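Local structure of importin subunit beta-1 (Saccharomyces cerevisiae, 5OWU) at residues Gly807-Met812 and Gln820-Asp825. The protein carries proteins into the nucleus as the importin beta subunit, associating with importin alpha, which recognises the classical nuclear localization signal of the cargo. Residues are numbered along the deposited sequence; the frame is centred on the assembly and turned at random.
Sequences GDIAAM and QFYGQD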
loop_
_atom_site.group_PDB
_atom_site.type_symbol
_atom_site.label_atom_id
_atom_site.label_comp_id
_atom_site.label_asym_id
_atom_site.label_seq_id
_atom_site.Cartn_x
_atom_site.Cartn_y
_atom_site.Cartn_z
ATOM N N GLY A 807 -28.872 -9.747 12.309
ATOM C CA GLY A 807 -30.081 -10.540 12.132
ATOM C C GLY A 807 -30.052 -11.866 12.876
ATOM O O GLY A 807 -30.996 -12.204 13.597
ATOM N N ASP A 808 -28.978 -12.642 12.697
ATOM C CA ASP A 808 -28.908 -13.977 13.292
ATOM C C ASP A 808 -28.916 -13.905 14.814
ATOM O O ASP A 808 -29.635 -14.661 15.484
ATOM C CB ASP A 808 -27.654 -14.705 12.810
ATOM C CG ASP A 808 -27.610 -14.873 11.298
ATOM O OD1 ASP A 808 -28.656 -14.697 10.637
ATOM O OD2 ASP A 808 -26.521 -15.195 10.772
ATOM N N ILE A 809 -28.113 -13.006 15.385
ATOM C CA ILE A 809 -28.134 -12.855 16.835
ATOM C C ILE A 809 -29.535 -12.485 17.293
ATOM O O ILE A 809 -30.056 -13.058 18.260
ATOM C CB ILE A 809 -27.083 -11.829 17.291
ATOM C CG1 ILE A 809 -25.679 -12.377 17.017
ATOM C CG2 ILE A 809 -27.251 -11.514 18.781
ATOM C CD1 ILE A 809 -24.552 -11.389 17.256
ATOM N N ALA A 810 -30.190 -11.552 16.583
ATOM C CA ALA A 810 -31.573 -11.232 16.927
ATOM C C ALA A 810 -32.444 -12.486 16.930
ATOM O O ALA A 810 -33.246 -12.692 17.847
ATOM C CB ALA A 810 -32.142 -10.206 15.953
ATOM N N ALA A 811 -32.302 -13.335 15.912
ATOM C CA ALA A 811 -33.147 -14.520 15.810
ATOM C C ALA A 811 -32.871 -15.508 16.934
ATOM O O ALA A 811 -33.748 -16.298 17.294
ATOM C CB ALA A 811 -32.928 -15.203 14.462
ATOM N N MET A 812 -31.655 -15.503 17.480
ATOM C CA MET A 812 -31.323 -16.463 18.525
ATOM C C MET A 812 -31.995 -16.139 19.853
ATOM O O MET A 812 -32.148 -17.030 20.695
ATOM C CB MET A 812 -29.815 -16.519 18.723
ATOM C CG MET A 812 -29.079 -17.230 17.612
ATOM S SD MET A 812 -27.311 -17.174 17.857
ATOM C CE MET A 812 -27.166 -17.967 19.455
ATOM N N GLN A 820 -32.520 -4.349 23.983
ATOM C CA GLN A 820 -31.933 -3.043 24.264
ATOM C C GLN A 820 -30.913 -2.611 23.209
ATOM O O GLN A 820 -30.592 -1.420 23.122
ATOM C CB GLN A 820 -31.259 -3.046 25.638
ATOM C CG GLN A 820 -30.144 -4.077 25.799
ATOM C CD GLN A 820 -30.635 -5.428 26.293
ATOM O OE1 GLN A 820 -31.831 -5.716 26.269
ATOM N NE2 GLN A 820 -29.706 -6.268 26.735
ATOM N N PHE A 821 -30.360 -3.546 22.433
ATOM C CA PHE A 821 -29.411 -3.182 21.385
ATOM C C PHE A 821 -30.091 -2.772 20.083
ATOM O O PHE A 821 -29.455 -2.118 19.248
ATOM C CB PHE A 821 -28.467 -4.346 21.090
ATOM C CG PHE A 821 -27.678 -4.791 22.279
ATOM C CD1 PHE A 821 -26.565 -4.080 22.691
ATOM C CD2 PHE A 821 -28.061 -5.914 22.994
ATOM C CE1 PHE A 821 -25.842 -4.484 23.804
ATOM C CE2 PHE A 821 -27.343 -6.326 24.106
ATOM C CZ PHE A 821 -26.236 -5.612 24.511
ATOM N N TYR A 822 -31.361 -3.129 19.889
ATOM C CA TYR A 822 -32.002 -2.991 18.586
ATOM C C TYR A 822 -32.805 -1.705 18.434
ATOM O O TYR A 822 -33.498 -1.548 17.423
ATOM C CB TYR A 822 -32.887 -4.210 18.323
ATOM C CG TYR A 822 -32.048 -5.437 18.060
ATOM C CD1 TYR A 822 -31.552 -6.198 19.107
ATOM C CD2 TYR A 822 -31.704 -5.800 16.763
ATOM C CE1 TYR A 822 -30.758 -7.304 18.871
ATOM C CE2 TYR A 822 -30.911 -6.905 16.519
ATOM C CZ TYR A 822 -30.439 -7.649 17.575
ATOM O OH TYR A 822 -29.656 -8.754 17.331
ATOM N N GLY A 823 -32.725 -0.785 19.391
ATOM C CA GLY A 823 -33.311 0.533 19.259
ATOM C C GLY A 823 -32.312 1.636 18.991
ATOM O O GLY A 823 -32.688 2.814 19.021
ATOM N N GLN A 824 -31.058 1.302 18.715
ATOM C CA GLN A 824 -30.021 2.310 18.560
ATOM C C GLN A 824 -30.075 2.918 17.164
ATOM O O GLN A 824 -30.191 2.200 16.165
ATOM C CB GLN A 824 -28.648 1.694 18.814
ATOM C CG GLN A 824 -28.551 0.953 20.127
ATOM C CD GLN A 824 -27.140 0.501 20.413
ATOM O OE1 GLN A 824 -26.250 1.321 20.647
ATOM N NE2 GLN A 824 -26.921 -0.806 20.375
ATOM N N ASP A 825 -29.979 4.247 17.102
ATOM C CA ASP A 825 -29.978 4.927 15.813
ATOM C C ASP A 825 -28.907 4.363 14.894
ATOM O O ASP A 825 -29.137 4.199 13.692
ATOM C CB ASP A 825 -29.762 6.431 15.997
ATOM C CG ASP A 825 -31.018 7.161 16.445
ATOM O OD1 ASP A 825 -32.131 6.627 16.261
ATOM O OD2 ASP A 825 -30.889 8.283 16.969
#
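Tyr822 reaches helix 796-812 with its phenol end, and Ala810 receives it: Ala810 CB lies 3.5 Å from Tyr822 CZ and 3.6 Å from Tyr822 CE2, so the methyl touches the hydroxyl-bearing end of the ring at an oblique angle. The hydroxyl runs past that methyl to the helix backbone, where Tyr822 OH stands 2.9 Å from Ala810 N. This short approach is not a hydrogen bond, because its angle is poor. Tyr822 OH is instead hydrogen-bonded to Ile806 O, the carbonyl one turn back from Ala810 N. On the far side of the hydroxyl from the ring, Ile809 CG2 makes a looser contact, 3.9 Å from Tyr822 OH, while the rest of that side chain runs off toward helices 776-788 and 741-764.

Tyr822 CG is anti to its own carbonyl carbon (chi1 -71°), which extends the ring across the 8.4 Å between the CA atoms of Tyr822 and Ala810. Phe780 meets the ring edge-to-face, and Gln855 NE2 is hydrogen-bonded to Tyr822 O. Gln824, at the N-cap position of helix 825-836, donates from NE2 to Phe821 O at 3.1 Å (157° at the hydrogen).

Tyr822 thus contributes to the junction of HEAT repeats 18 and 19, where helix 842-860 also touches Ala810; its buried hydroxyl is satisfied by a helix carbonyl, combining apolar packing on alanine with a polar tie to the helix backbone.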